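Local coordinates for protein histone-lysine N-methyltransferase, H3 lysine-9 specific SUVH4 (Arabidopsis thaliana, PDB 4QEO) that methylates a lysine of histone H3, using S-adenosyl-L-methionine, and binds methylated DNA, which links DNA methylation to epigenetic transcriptional repression, at residues Phe70-Met75 with Arg180-Asp185; Gly79-Trp84 with Ser109-Gly114; Cys173-Thr178 with Trp372-Ala377. All blocks are in the same frame, centred on the assembly; numbering follows the deposited sequence.

Contact 1 of 3, residues Phe70-Met75 with Arg180-Asp185. With nucleotides of chain B.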
loop_
_atom_site.group_PDB
_atom_site.type_symbol
_atom_site.label_atom_id
_atom_site.label_comp_id
_atom_site.label_asym_id
_atom_site.label_seq_id
_atom_site.Cartn_x
_atom_site.Cartn_y
_atom_site.Cartn_z
ATOM N N PHE A 70 0.669 8.464 -0.945
ATOM C CA PHE A 70 -0.073 8.303 -2.201
ATOM C C PHE A 70 -1.079 9.427 -2.448
ATOM O O PHE A 70 -1.752 9.457 -3.479
ATOM C CB PHE A 70 -0.705 6.894 -2.274
ATOM C CG PHE A 70 0.327 5.800 -2.387
ATOM C CD1 PHE A 70 1.074 5.423 -1.283
ATOM C CD2 PHE A 70 0.589 5.198 -3.595
ATOM C CE1 PHE A 70 2.045 4.452 -1.381
ATOM C CE2 PHE A 70 1.557 4.216 -3.692
ATOM C CZ PHE A 70 2.285 3.846 -2.586
ATOM N N SER A 71 -1.132 10.381 -1.517
ATOM C CA SER A 71 -2.016 11.539 -1.636
ATOM C C SER A 71 -1.638 12.604 -0.597
ATOM O O SER A 71 -0.976 12.280 0.392
ATOM C CB SER A 71 -3.473 11.113 -1.433
ATOM O OG SER A 71 -3.716 10.800 -0.068
ATOM N N ARG A 72 -2.027 13.865 -0.820
ATOM C CA ARG A 72 -1.843 14.910 0.199
ATOM C C ARG A 72 -2.649 14.521 1.448
ATOM O O ARG A 72 -2.201 14.676 2.603
ATOM C CB ARG A 72 -2.272 16.303 -0.337
ATOM C CG ARG A 72 -1.323 16.932 -1.398
ATOM C CD ARG A 72 0.052 17.379 -0.762
ATOM N NE ARG A 72 -0.233 18.239 0.381
ATOM C CZ ARG A 72 -0.176 19.567 0.351
ATOM N NH1 ARG A 72 0.239 20.207 -0.740
ATOM N NH2 ARG A 72 -0.520 20.255 1.430
ATOM N N ALA A 73 -3.827 13.945 1.198
ATOM C CA ALA A 73 -4.724 13.514 2.271
ATOM C C ALA A 73 -4.072 12.517 3.229
ATOM O O ALA A 73 -4.277 12.605 4.428
ATOM C CB ALA A 73 -6.033 12.929 1.686
ATOM N N GLU A 74 -3.304 11.561 2.701
ATOM C CA GLU A 74 -2.624 10.571 3.552
ATOM C C GLU A 74 -1.708 11.260 4.564
ATOM O O GLU A 74 -1.646 10.885 5.758
ATOM C CB GLU A 74 -1.771 9.628 2.701
ATOM C CG GLU A 74 -2.403 8.338 2.323
ATOM C CD GLU A 74 -1.368 7.275 1.981
ATOM O OE1 GLU A 74 -1.722 6.079 1.986
ATOM O OE2 GLU A 74 -0.195 7.632 1.732
ATOM N N MET A 75 -0.988 12.270 4.070
ATOM C CA MET A 75 -0.118 13.091 4.914
ATOM C C MET A 75 -0.903 13.787 6.005
ATOM O O MET A 75 -0.449 13.857 7.159
ATOM C CB MET A 75 0.675 14.117 4.075
ATOM C CG MET A 75 1.648 13.431 3.140
ATOM S SD MET A 75 2.794 14.555 2.325
ATOM C CE MET A 75 1.828 14.927 0.920
ATOM N N ARG A 180 -0.190 10.356 -8.938
ATOM C CA ARG A 180 0.822 11.104 -8.217
ATOM C C ARG A 180 1.257 10.470 -6.900
ATOM O O ARG A 180 0.500 9.809 -6.252
ATOM C CB ARG A 180 0.361 12.522 -7.989
ATOM C CG ARG A 180 1.529 13.473 -7.939
ATOM C CD ARG A 180 1.308 14.764 -8.698
ATOM N NE ARG A 180 1.152 15.769 -7.706
ATOM C CZ ARG A 180 0.879 17.033 -7.933
ATOM N NH1 ARG A 180 0.744 17.467 -9.169
ATOM N NH2 ARG A 180 0.745 17.829 -6.917
ATOM N N VAL A 181 2.512 10.663 -6.549
ATOM C CA VAL A 181 3.038 10.175 -5.312
ATOM C C VAL A 181 3.902 11.256 -4.662
ATOM O O VAL A 181 4.484 12.050 -5.347
ATOM C CB VAL A 181 3.821 8.894 -5.543
ATOM C CG1 VAL A 181 5.095 9.160 -6.263
ATOM C CG2 VAL A 181 4.115 8.207 -4.254
ATOM N N TYR A 182 3.942 11.278 -3.345
ATOM C CA TYR A 182 4.696 12.285 -2.609
ATOM C C TYR A 182 5.770 11.579 -1.794
ATOM O O TYR A 182 5.458 10.715 -0.990
ATOM C CB TYR A 182 3.748 13.070 -1.702
ATOM C CG TYR A 182 2.745 13.879 -2.489
ATOM C CD1 TYR A 182 1.500 13.349 -2.827
ATOM C CD2 TYR A 182 3.052 15.166 -2.919
ATOM C CE1 TYR A 182 0.573 14.090 -3.575
ATOM C CE2 TYR A 182 2.136 15.914 -3.664
ATOM C CZ TYR A 182 0.902 15.373 -3.989
ATOM O OH TYR A 182 -0.007 16.120 -4.730
ATOM N N THR A 183 7.039 11.913 -2.006
ATOM C CA THR A 183 8.080 11.251 -1.229
ATOM C C THR A 183 8.655 12.222 -0.219
ATOM O O THR A 183 9.057 13.335 -0.572
ATOM C CB THR A 183 9.222 10.721 -2.112
ATOM O OG1 THR A 183 9.879 11.834 -2.743
ATOM C CG2 THR A 183 8.665 9.775 -3.171
ATOM N N TYR A 184 8.675 11.807 1.040
ATOM C CA TYR A 184 9.402 12.545 2.059
ATOM C C TYR A 184 10.899 12.389 1.818
ATOM O O TYR A 184 11.428 11.275 1.879
ATOM C CB TYR A 184 9.028 12.028 3.453
ATOM C CG TYR A 184 9.920 12.583 4.542
ATOM C CD1 TYR A 184 10.163 13.951 4.631
ATOM C CD2 TYR A 184 10.501 11.745 5.490
ATOM C CE1 TYR A 184 10.990 14.470 5.614
ATOM C CE2 TYR A 184 11.324 12.253 6.479
ATOM C CZ TYR A 184 11.564 13.613 6.537
ATOM O OH TYR A 184 12.384 14.124 7.523
ATOM N N ASP A 185 11.592 13.503 1.572
ATOM C CA ASP A 185 12.977 13.437 1.143
ATOM C C ASP A 185 13.989 13.831 2.220
ATOM O O ASP A 185 15.184 13.977 1.934
ATOM C CB ASP A 185 13.167 14.292 -0.117
ATOM C CG ASP A 185 12.496 13.679 -1.343
ATOM O OD1 ASP A 185 12.155 12.473 -1.309
ATOM O OD2 ASP A 185 12.316 14.397 -2.345
ATOM P P DA B 8 0.028 20.413 -4.482
ATOM O OP1 DA B 8 1.062 19.888 -3.648
ATOM O OP2 DA B 8 -0.204 19.823 -5.751
ATOM O "O5'" DA B 8 -1.255 20.218 -3.585
ATOM C "C5'" DA B 8 -2.546 20.340 -4.149
ATOM C "C4'" DA B 8 -3.405 19.175 -3.734
ATOM O "O4'" DA B 8 -4.778 19.567 -3.818
ATOM C "C3'" DA B 8 -3.287 17.974 -4.655
ATOM O "O3'" DA B 8 -3.615 16.790 -3.932
ATOM C "C2'" DA B 8 -4.246 18.334 -5.771
ATOM C "C1'" DA B 8 -5.285 19.226 -5.092
ATOM N N9 DA B 8 -5.625 20.468 -5.775
ATOM C C8 DA B 8 -4.829 21.289 -6.526
ATOM N N7 DA B 8 -5.436 22.364 -6.956
ATOM C C5 DA B 8 -6.715 22.253 -6.437
ATOM C C6 DA B 8 -7.849 23.077 -6.529
ATOM N N6 DA B 8 -7.875 24.229 -7.193
ATOM N N1 DA B 8 -8.964 22.679 -5.890
ATOM C C2 DA B 8 -8.941 21.522 -5.225
ATOM N N3 DA B 8 -7.940 20.668 -5.058
ATOM C C4 DA B 8 -6.842 21.095 -5.700
ATOM P P DT B 9 -3.444 15.341 -4.449
ATOM O OP1 DT B 9 -3.455 14.457 -3.342
ATOM O OP2 DT B 9 -2.356 15.321 -5.372
ATOM O "O5'" DT B 9 -4.786 15.135 -5.264
ATOM C "C5'" DT B 9 -6.034 14.975 -4.589
ATOM C "C4'" DT B 9 -7.196 15.086 -5.548
ATOM O "O4'" DT B 9 -7.367 16.437 -5.964
ATOM C "C3'" DT B 9 -7.087 14.281 -6.844
ATOM O "O3'" DT B 9 -7.797 13.063 -6.703
ATOM C "C2'" DT B 9 -7.743 15.165 -7.888
ATOM C "C1'" DT B 9 -8.136 16.423 -7.138
ATOM N N1 DT B 9 -7.879 17.677 -7.835
ATOM C C2 DT B 9 -8.901 18.586 -7.954
ATOM O O2 DT B 9 -10.029 18.373 -7.559
ATOM N N3 DT B 9 -8.552 19.756 -8.570
ATOM C C4 DT B 9 -7.310 20.104 -9.050
ATOM O O4 DT B 9 -7.144 21.198 -9.561
ATOM C C5 DT B 9 -6.281 19.114 -8.870
ATOM C C7 DT B 9 -4.905 19.397 -9.379
ATOM C C6 DT B 9 -6.608 17.971 -8.265
#
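Tyr182, on strand 180-197 of the SRA domain, packs its ring against Arg72 and Met75 at the start of helix 72-78. Arg72 CD lies over one face of the ring, 4.1 Å from the Tyr182 centroid and offset toward the rim. This is a CH-pi contact. The Arg72 chain bends at chi2 (-70°) and again at chi3, which rests CD on the ring and carries the guanidinium past it. The guanidinium plane stands 84° from the ring plane. Met75 CE makes a second, off-centre CH-pi contact and comes within 3.7 Å of Tyr182 CG.

The polar ends grip the DNA backbone. Tyr182 OH donates to OP2 of DT9 of chain B at 2.6 Å, and the phosphate oxygen lies near the ring plane. The same OH accepts from Arg180 NH2 at 2.9 Å. Arg72 N gives a nearly straight bond (174°) to OP1 of DT9 of chain B, 3.0 Å away. Arg72 NH1 reaches OP1 of DA8 of chain B at 3.0 Å. A phenylalanine in place of Tyr182 would probably leave the DT9 phosphate without this donor and the Arg180 guanidinium without the acceptor that steadies it.

Between the two segments the other side of the contact is loose. Phe70 sets its CB away from the strand, and its CD2 comes no closer than 4.7 Å to Val181 CG2. The Phe70 ring instead meets the ring of Tyr374 from the SET domain. Phe70 and Ser71 are partly exposed, and no hydrogen bond joins the two segments. Ser71 caps the helix, its OG accepting from Glu74 N.

Arg72 NH2 bonds the carbonyls of His83 and Asn86. Strand 180-197 pairs antiparallel with strands 68-69 and 165-172, while helix 10-30 packs against Ala73 and Glu74.

Contact 2 of 3, residues Gly79-Trp84 with Ser109-Gly114. With nucleotides of chain B; nucleotides of chain C.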
loop_
_atom_site.group_PDB
_atom_site.type_symbol
_atom_site.label_atom_id
_atom_site.label_comp_id
_atom_site.label_asym_id
_atom_site.label_seq_id
_atom_site.Cartn_x
_atom_site.Cartn_y
_atom_site.Cartn_z
ATOM N N GLY A 79 -0.728 13.146 10.202
ATOM C CA GLY A 79 -0.304 14.324 10.938
ATOM C C GLY A 79 1.059 14.837 10.485
ATOM O O GLY A 79 1.638 15.705 11.139
ATOM N N PHE A 80 1.542 14.303 9.363
ATOM C CA PHE A 80 2.840 14.665 8.754
ATOM C C PHE A 80 2.802 16.062 8.111
ATOM O O PHE A 80 3.762 16.845 8.212
ATOM C CB PHE A 80 3.201 13.594 7.705
ATOM C CG PHE A 80 4.490 13.851 6.956
ATOM C CD1 PHE A 80 4.498 14.606 5.792
ATOM C CD2 PHE A 80 5.694 13.304 7.404
ATOM C CE1 PHE A 80 5.692 14.832 5.088
ATOM C CE2 PHE A 80 6.892 13.518 6.711
ATOM C CZ PHE A 80 6.895 14.288 5.558
ATOM N N HIS A 81 1.707 16.349 7.420
ATOM C CA HIS A 81 1.476 17.670 6.829
ATOM C C HIS A 81 -0.029 17.922 6.892
ATOM O O HIS A 81 -0.819 17.200 6.280
ATOM C CB HIS A 81 1.998 17.707 5.385
ATOM C CG HIS A 81 2.122 19.088 4.806
ATOM N ND1 HIS A 81 3.321 19.776 4.765
ATOM C CD2 HIS A 81 1.202 19.898 4.224
ATOM C CE1 HIS A 81 3.130 20.952 4.191
ATOM N NE2 HIS A 81 1.854 21.052 3.852
ATOM N N ASN A 82 -0.421 18.950 7.639
ATOM C CA ASN A 82 -1.800 19.078 8.108
ATOM C C ASN A 82 -2.765 19.909 7.269
ATOM O O ASN A 82 -3.909 20.117 7.664
ATOM C CB ASN A 82 -1.810 19.553 9.560
ATOM C CG ASN A 82 -1.217 18.519 10.497
ATOM O OD1 ASN A 82 -1.905 17.572 10.915
ATOM N ND2 ASN A 82 0.076 18.670 10.807
ATOM N N HIS A 83 -2.313 20.364 6.112
ATOM C CA HIS A 83 -3.199 21.019 5.153
ATOM C C HIS A 83 -3.206 20.153 3.922
ATOM O O HIS A 83 -2.169 19.585 3.569
ATOM C CB HIS A 83 -2.659 22.393 4.765
ATOM C CG HIS A 83 -2.561 23.348 5.903
ATOM N ND1 HIS A 83 -1.382 23.982 6.240
ATOM C CD2 HIS A 83 -3.497 23.804 6.768
ATOM C CE1 HIS A 83 -1.595 24.776 7.273
ATOM N NE2 HIS A 83 -2.869 24.684 7.615
ATOM N N TRP A 84 -4.362 20.028 3.270
ATOM C CA TRP A 84 -4.443 19.187 2.076
ATOM C C TRP A 84 -4.002 19.960 0.852
ATOM O O TRP A 84 -3.670 19.376 -0.177
ATOM C CB TRP A 84 -5.854 18.584 1.877
ATOM C CG TRP A 84 -6.987 19.592 1.759
ATOM C CD1 TRP A 84 -7.753 20.087 2.779
ATOM C CD2 TRP A 84 -7.485 20.206 0.552
ATOM N NE1 TRP A 84 -8.669 20.992 2.287
ATOM C CE2 TRP A 84 -8.536 21.073 0.927
ATOM C CE3 TRP A 84 -7.126 20.122 -0.800
ATOM C CZ2 TRP A 84 -9.249 21.833 -0.004
ATOM C CZ3 TRP A 84 -7.832 20.879 -1.725
ATOM C CH2 TRP A 84 -8.876 21.732 -1.321
ATOM N N SER A 109 7.220 21.635 7.792
ATOM C CA SER A 109 7.055 20.746 6.632
ATOM C C SER A 109 6.636 21.543 5.399
ATOM O O SER A 109 5.709 22.369 5.463
ATOM C CB SER A 109 6.020 19.639 6.943
ATOM O OG SER A 109 5.771 18.816 5.805
ATOM N N ILE A 110 7.327 21.313 4.281
ATOM C CA ILE A 110 6.908 21.922 3.022
ATOM C C ILE A 110 6.711 20.873 1.947
ATOM O O ILE A 110 7.285 19.801 2.006
ATOM C CB ILE A 110 7.907 23.005 2.504
ATOM C CG1 ILE A 110 9.250 22.353 2.148
ATOM C CG2 ILE A 110 8.089 24.092 3.561
ATOM C CD1 ILE A 110 10.208 23.272 1.418
ATOM N N VAL A 111 5.901 21.203 0.947
ATOM C CA VAL A 111 5.698 20.293 -0.167
ATOM C C VAL A 111 6.080 20.996 -1.466
ATOM O O VAL A 111 5.602 22.098 -1.748
ATOM C CB VAL A 111 4.213 19.861 -0.256
ATOM C CG1 VAL A 111 3.996 18.960 -1.461
ATOM C CG2 VAL A 111 3.776 19.165 1.043
ATOM N N MET A 112 6.932 20.357 -2.264
ATOM C CA MET A 112 7.299 20.895 -3.569
ATOM C C MET A 112 6.604 20.083 -4.653
ATOM O O MET A 112 6.888 18.897 -4.835
ATOM C CB MET A 112 8.824 20.808 -3.792
ATOM C CG MET A 112 9.702 21.235 -2.635
ATOM S SD MET A 112 11.456 20.759 -2.865
ATOM C CE MET A 112 11.711 21.242 -4.577
ATOM N N SER A 113 5.693 20.712 -5.382
ATOM C CA SER A 113 4.881 19.968 -6.334
ATOM C C SER A 113 4.960 20.625 -7.687
ATOM O O SER A 113 4.182 20.304 -8.575
ATOM C CB SER A 113 3.433 19.915 -5.860
ATOM O OG SER A 113 3.343 19.031 -4.756
ATOM N N GLY A 114 5.901 21.552 -7.828
ATOM C CA GLY A 114 6.162 22.185 -9.111
ATOM C C GLY A 114 5.056 23.131 -9.545
ATOM O O GLY A 114 4.847 23.352 -10.734
ATOM P P DA B 8 0.028 20.413 -4.482
ATOM O OP1 DA B 8 1.062 19.888 -3.648
ATOM O OP2 DA B 8 -0.204 19.823 -5.751
ATOM O "O5'" DA B 8 -1.255 20.218 -3.585
ATOM C "C5'" DA B 8 -2.546 20.340 -4.149
ATOM C "C4'" DA B 8 -3.405 19.175 -3.734
ATOM O "O4'" DA B 8 -4.778 19.567 -3.818
ATOM C "C3'" DA B 8 -3.287 17.974 -4.655
ATOM O "O3'" DA B 8 -3.615 16.790 -3.932
ATOM C "C2'" DA B 8 -4.246 18.334 -5.771
ATOM C "C1'" DA B 8 -5.285 19.226 -5.092
ATOM N N9 DA B 8 -5.625 20.468 -5.775
ATOM C C8 DA B 8 -4.829 21.289 -6.526
ATOM N N7 DA B 8 -5.436 22.364 -6.956
ATOM C C5 DA B 8 -6.715 22.253 -6.437
ATOM C C6 DA B 8 -7.849 23.077 -6.529
ATOM N N6 DA B 8 -7.875 24.229 -7.193
ATOM N N1 DA B 8 -8.964 22.679 -5.890
ATOM C C2 DA B 8 -8.941 21.522 -5.225
ATOM N N3 DA B 8 -7.940 20.668 -5.058
ATOM C C4 DA B 8 -6.842 21.095 -5.700
ATOM N N1 5CM B 7 3.460 24.573 -3.873
ATOM C C2 5CM B 7 4.617 24.461 -4.654
ATOM N N3 5CM B 7 5.672 25.259 -4.481
ATOM C C4 5CM B 7 5.667 26.190 -3.566
ATOM C C5 5CM B 7 4.470 26.329 -2.743
ATOM C C5A 5CM B 7 4.432 27.387 -1.707
ATOM C C6 5CM B 7 3.396 25.506 -2.958
ATOM O O2 5CM B 7 4.710 23.617 -5.495
ATOM N N4 5CM B 7 6.681 26.987 -3.374
ATOM C "C1'" 5CM B 7 2.321 23.733 -4.166
ATOM C "C2'" 5CM B 7 1.556 23.022 -3.064
ATOM C "C3'" 5CM B 7 0.191 22.906 -3.699
ATOM C "C4'" 5CM B 7 0.047 24.254 -4.375
ATOM O "O4'" 5CM B 7 1.362 24.595 -4.743
ATOM O "O3'" 5CM B 7 0.171 21.924 -4.721
ATOM C "C5'" 5CM B 7 -0.647 25.347 -3.555
ATOM O "O5'" 5CM B 7 -0.112 25.617 -2.286
ATOM P P 5CM B 7 -0.213 27.009 -1.592
ATOM O OP1 5CM B 7 0.695 27.005 -0.495
ATOM O OP2 5CM B 7 -0.169 28.038 -2.567
ATOM P P DG C 7 -17.545 20.596 -3.109
ATOM O OP1 DG C 7 -17.977 19.260 -3.415
ATOM O OP2 DG C 7 -18.329 21.409 -2.214
ATOM O "O5'" DG C 7 -16.169 20.537 -2.328
ATOM C "C5'" DG C 7 -15.170 19.562 -2.613
ATOM C "C4'" DG C 7 -13.960 19.825 -1.752
ATOM O "O4'" DG C 7 -13.247 20.937 -2.310
ATOM C "C3'" DG C 7 -14.282 20.228 -0.322
ATOM O "O3'" DG C 7 -14.305 19.069 0.496
ATOM C "C2'" DG C 7 -13.141 21.156 0.035
ATOM C "C1'" DG C 7 -12.704 21.749 -1.297
ATOM N N9 DG C 7 -13.154 23.111 -1.541
ATOM C C8 DG C 7 -14.370 23.644 -1.204
ATOM N N7 DG C 7 -14.495 24.893 -1.547
ATOM C C5 DG C 7 -13.293 25.200 -2.162
ATOM C C6 DG C 7 -12.842 26.412 -2.741
ATOM O O6 DG C 7 -13.433 27.487 -2.829
ATOM N N1 DG C 7 -11.554 26.287 -3.243
ATOM C C2 DG C 7 -10.794 25.149 -3.189
ATOM N N2 DG C 7 -9.578 25.228 -3.730
ATOM N N3 DG C 7 -11.203 24.015 -2.655
ATOM C C4 DG C 7 -12.449 24.114 -2.154
#
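In the methyl-DNA-binding SRA domain, the loop that follows helix 72-78 is held to strand 106-112 by His81, which meets Ser109 and Val111. His81 ND1 and Ser109 OG form a hydrogen bond of 2.8 Å that is almost straight (178°). The serine oxygen lies at the ring edge, near its plane. With chi1 at -166° the imidazole extends opposite the backbone N, which carries it across to the strand. Val111 CG2 sits over the centre of one ring face, 3.8 Å from the His81 centroid, as a CH-pi contact. Along the same edge, His81 CE1 comes to 3.2 Å from Ser109 O. Phe80 adds a lighter touch, with its CE1 4.0 Å from Ser109 OG.

Both segments lead on to DNA. Past the strand, Ser113 N donates to O2 of the methylated cytosine 5CM7 of chain B at 3.1 Å, and Ser113 OG bonds OP1 of DA8 of chain B at 2.7 Å. From the loop, the ring edge of Trp84 meets base edges of both strands. Its CZ3 is 3.3 Å from N3 of DA8 of chain B, and CH2 abuts N3 of DG7 of chain C. Hold on the methylated base and on the duplex around it is consistent with the base flipping known for SRA domains.

His81 NE2 bonds Asn86 O, so both ring nitrogens have partners in this buried place. With two edge bonds and a methyl over one face, the imidazole is likely to be fixed against rotation.

Contact 3 of 3, residues Cys173-Thr178 with Trp372-Ala377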
loop_
_atom_site.group_PDB
_atom_site.type_symbol
_atom_site.label_atom_id
_atom_site.label_comp_id
_atom_site.label_asym_id
_atom_site.label_seq_id
_atom_site.Cartn_x
_atom_site.Cartn_y
_atom_site.Cartn_z
ATOM N N CYS A 173 3.325 10.015 -11.862
ATOM C CA CYS A 173 3.462 8.585 -12.101
ATOM C C CYS A 173 2.777 8.186 -13.404
ATOM O O CYS A 173 1.640 8.572 -13.656
ATOM C CB CYS A 173 2.835 7.787 -10.955
ATOM S SG CYS A 173 3.696 7.902 -9.399
ATOM N N LYS A 174 3.475 7.423 -14.234
ATOM C CA LYS A 174 2.827 6.755 -15.353
ATOM C C LYS A 174 2.452 5.361 -14.887
ATOM O O LYS A 174 3.172 4.394 -15.114
ATOM C CB LYS A 174 3.723 6.718 -16.593
ATOM C CG LYS A 174 5.214 6.682 -16.308
ATOM C CD LYS A 174 6.000 7.025 -17.565
ATOM C CE LYS A 174 7.361 7.636 -17.247
ATOM N NZ LYS A 174 8.381 6.612 -16.878
ATOM N N SER A 175 1.322 5.289 -14.198
ATOM C CA SER A 175 0.859 4.061 -13.580
ATOM C C SER A 175 -0.610 3.901 -13.924
ATOM O O SER A 175 -1.297 4.890 -14.185
ATOM C CB SER A 175 1.025 4.147 -12.062
ATOM O OG SER A 175 1.045 2.864 -11.463
ATOM N N SER A 176 -1.086 2.660 -13.933
ATOM C CA SER A 176 -2.490 2.382 -14.222
ATOM C C SER A 176 -3.426 3.113 -13.255
ATOM O O SER A 176 -4.475 3.614 -13.658
ATOM C CB SER A 176 -2.770 0.870 -14.175
ATOM O OG SER A 176 -2.214 0.189 -15.293
ATOM N N TYR A 177 -3.044 3.129 -11.979
ATOM C CA TYR A 177 -3.929 3.548 -10.913
ATOM C C TYR A 177 -3.509 4.737 -10.087
ATOM O O TYR A 177 -4.319 5.329 -9.430
ATOM C CB TYR A 177 -4.148 2.370 -9.991
ATOM C CG TYR A 177 -4.669 1.163 -10.700
ATOM C CD1 TYR A 177 -5.738 1.254 -11.556
ATOM C CD2 TYR A 177 -4.098 -0.058 -10.520
ATOM C CE1 TYR A 177 -6.229 0.152 -12.203
ATOM C CE2 TYR A 177 -4.574 -1.160 -11.174
ATOM C CZ TYR A 177 -5.643 -1.046 -12.016
ATOM O OH TYR A 177 -6.110 -2.138 -12.665
ATOM N N THR A 178 -2.226 5.043 -10.084
ATOM C CA THR A 178 -1.710 6.112 -9.235
ATOM C C THR A 178 -1.168 7.241 -10.063
ATOM O O THR A 178 -0.180 7.112 -10.710
ATOM C CB THR A 178 -0.561 5.588 -8.403
ATOM O OG1 THR A 178 -0.858 4.268 -7.960
ATOM C CG2 THR A 178 -0.292 6.498 -7.224
ATOM N N TRP A 372 6.370 -4.446 -10.126
ATOM C CA TRP A 372 7.049 -3.412 -10.900
ATOM C C TRP A 372 6.234 -2.140 -10.946
ATOM O O TRP A 372 6.703 -1.116 -11.413
ATOM C CB TRP A 372 7.315 -3.888 -12.323
ATOM C CG TRP A 372 8.436 -4.869 -12.434
ATOM C CD1 TRP A 372 9.152 -5.421 -11.413
ATOM C CD2 TRP A 372 8.971 -5.410 -13.640
ATOM N NE1 TRP A 372 10.103 -6.279 -11.914
ATOM C CE2 TRP A 372 10.010 -6.290 -13.281
ATOM C CE3 TRP A 372 8.664 -5.243 -14.995
ATOM C CZ2 TRP A 372 10.746 -6.998 -14.226
ATOM C CZ3 TRP A 372 9.394 -5.949 -15.933
ATOM C CH2 TRP A 372 10.424 -6.815 -15.544
ATOM N N GLU A 373 5.003 -2.211 -10.468
ATOM C CA GLU A 373 4.146 -1.036 -10.438
ATOM C C GLU A 373 3.448 -0.888 -9.095
ATOM O O GLU A 373 3.469 -1.793 -8.261
ATOM C CB GLU A 373 3.112 -1.080 -11.571
ATOM C CG GLU A 373 2.835 -2.467 -12.114
ATOM C CD GLU A 373 1.732 -2.484 -13.160
ATOM O OE1 GLU A 373 1.503 -3.546 -13.775
ATOM O OE2 GLU A 373 1.087 -1.433 -13.363
ATOM N N TYR A 374 2.825 0.265 -8.908
ATOM C CA TYR A 374 2.098 0.578 -7.689
ATOM C C TYR A 374 0.890 -0.327 -7.513
ATOM O O TYR A 374 0.165 -0.588 -8.469
ATOM C CB TYR A 374 1.679 2.050 -7.716
ATOM C CG TYR A 374 2.844 3.001 -7.493
ATOM C CD1 TYR A 374 3.324 3.245 -6.217
ATOM C CD2 TYR A 374 3.468 3.641 -8.560
ATOM C CE1 TYR A 374 4.391 4.111 -6.001
ATOM C CE2 TYR A 374 4.537 4.501 -8.353
ATOM C CZ TYR A 374 4.996 4.730 -7.075
ATOM O OH TYR A 374 6.056 5.589 -6.866
ATOM N N ILE A 375 0.702 -0.829 -6.292
ATOM C CA ILE A 375 -0.472 -1.630 -5.945
ATOM C C ILE A 375 -1.306 -0.930 -4.860
ATOM O O ILE A 375 -0.869 -0.810 -3.708
ATOM C CB ILE A 375 -0.078 -3.032 -5.455
ATOM C CG1 ILE A 375 0.739 -3.758 -6.528
ATOM C CG2 ILE A 375 -1.321 -3.835 -5.090
ATOM C CD1 ILE A 375 1.174 -5.148 -6.136
ATOM N N PRO A 376 -2.501 -0.441 -5.229
ATOM C CA PRO A 376 -3.351 0.244 -4.251
ATOM C C PRO A 376 -3.880 -0.719 -3.194
ATOM O O PRO A 376 -4.165 -1.882 -3.494
ATOM C CB PRO A 376 -4.512 0.783 -5.105
ATOM C CG PRO A 376 -3.977 0.810 -6.508
ATOM C CD PRO A 376 -3.061 -0.377 -6.589
ATOM N N ALA A 377 -4.016 -0.227 -1.968
ATOM C CA ALA A 377 -4.564 -1.016 -0.866
ATOM C C ALA A 377 -5.978 -1.475 -1.198
ATOM O O ALA A 377 -6.806 -0.672 -1.610
ATOM C CB ALA A 377 -4.572 -0.182 0.418
#
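The Tyr374 ring has Ser175 OG at its edge, in the ring plane, while Cys173 SG approaches obliquely. The sulfur stands 4.6 Å from the Tyr374 centroid, 48° off the ring normal. This is a Cys sulfur-aromatic contact, and it lies where the SRA and SET domains meet. The second flat group, the ring of Tyr177, carries CB of its own neighbour Ser176 centred over one face, while Pro376 CD comes at it obliquely.

Segment 173-178 belongs to the loop joining antiparallel strands 165-172 and 180-197, a beta hairpin. Segment 372-377 is a loop of the SET domain between strands 367-371 and 380-383. The closest approach of the sulfur is to the outer part of the tyrosine, with Cys173 SG 3.7 Å from Tyr374 CE2. Ser175 OG lies 3.9 Å from Tyr374 CD2, nearer the root of the ring. Farther along, the hairpin loop rests on the proline. Tyr177 CB packs 3.8 Å from Pro376 CG, and the two side chains cross at about a right angle. Tyr177 OH hydrogen-bonds Asp321.

The margin is looser. Ser176 is exposed and poorly ordered, and its OG stays 4.2 Å from Glu373 OE2. The other carboxylate oxygen, Glu373 OE1, bonds Asn356 N instead. Val181 also touches Tyr374, which widens the SRA side of this domain contact.

No hydrogen bond crosses between the segments, so between these two segments the contact is van der Waals. Thr178 OG1 presses to 3.4 Å from Tyr374 CB, and the backbone Tyr374 N is buried here without a hydrogen-bond partner.

Contacts 1 and 2 lie within the SRA domain, their centres about 8 Å apart, and both reach its large mixed sheet. Along the chain, contact 2 is nested inside the loop closed by contact 1. Tyr184 packs on Phe80 and Arg72 lies against His81, which joins the two. Contact 3 joins the SRA domain to the SET domain, its centre about 13 Å from that of contact 1. Its segments alternate with those of contact 1 in sequence, and Val181 packs on Cys173. Contact 2 closes before contact 3 opens, and their centres are about 21 Å apart. In space contact 1 lies between the two, so the DNA-gripping part of the SRA domain is packed close to its junction with the catalytic SET domain.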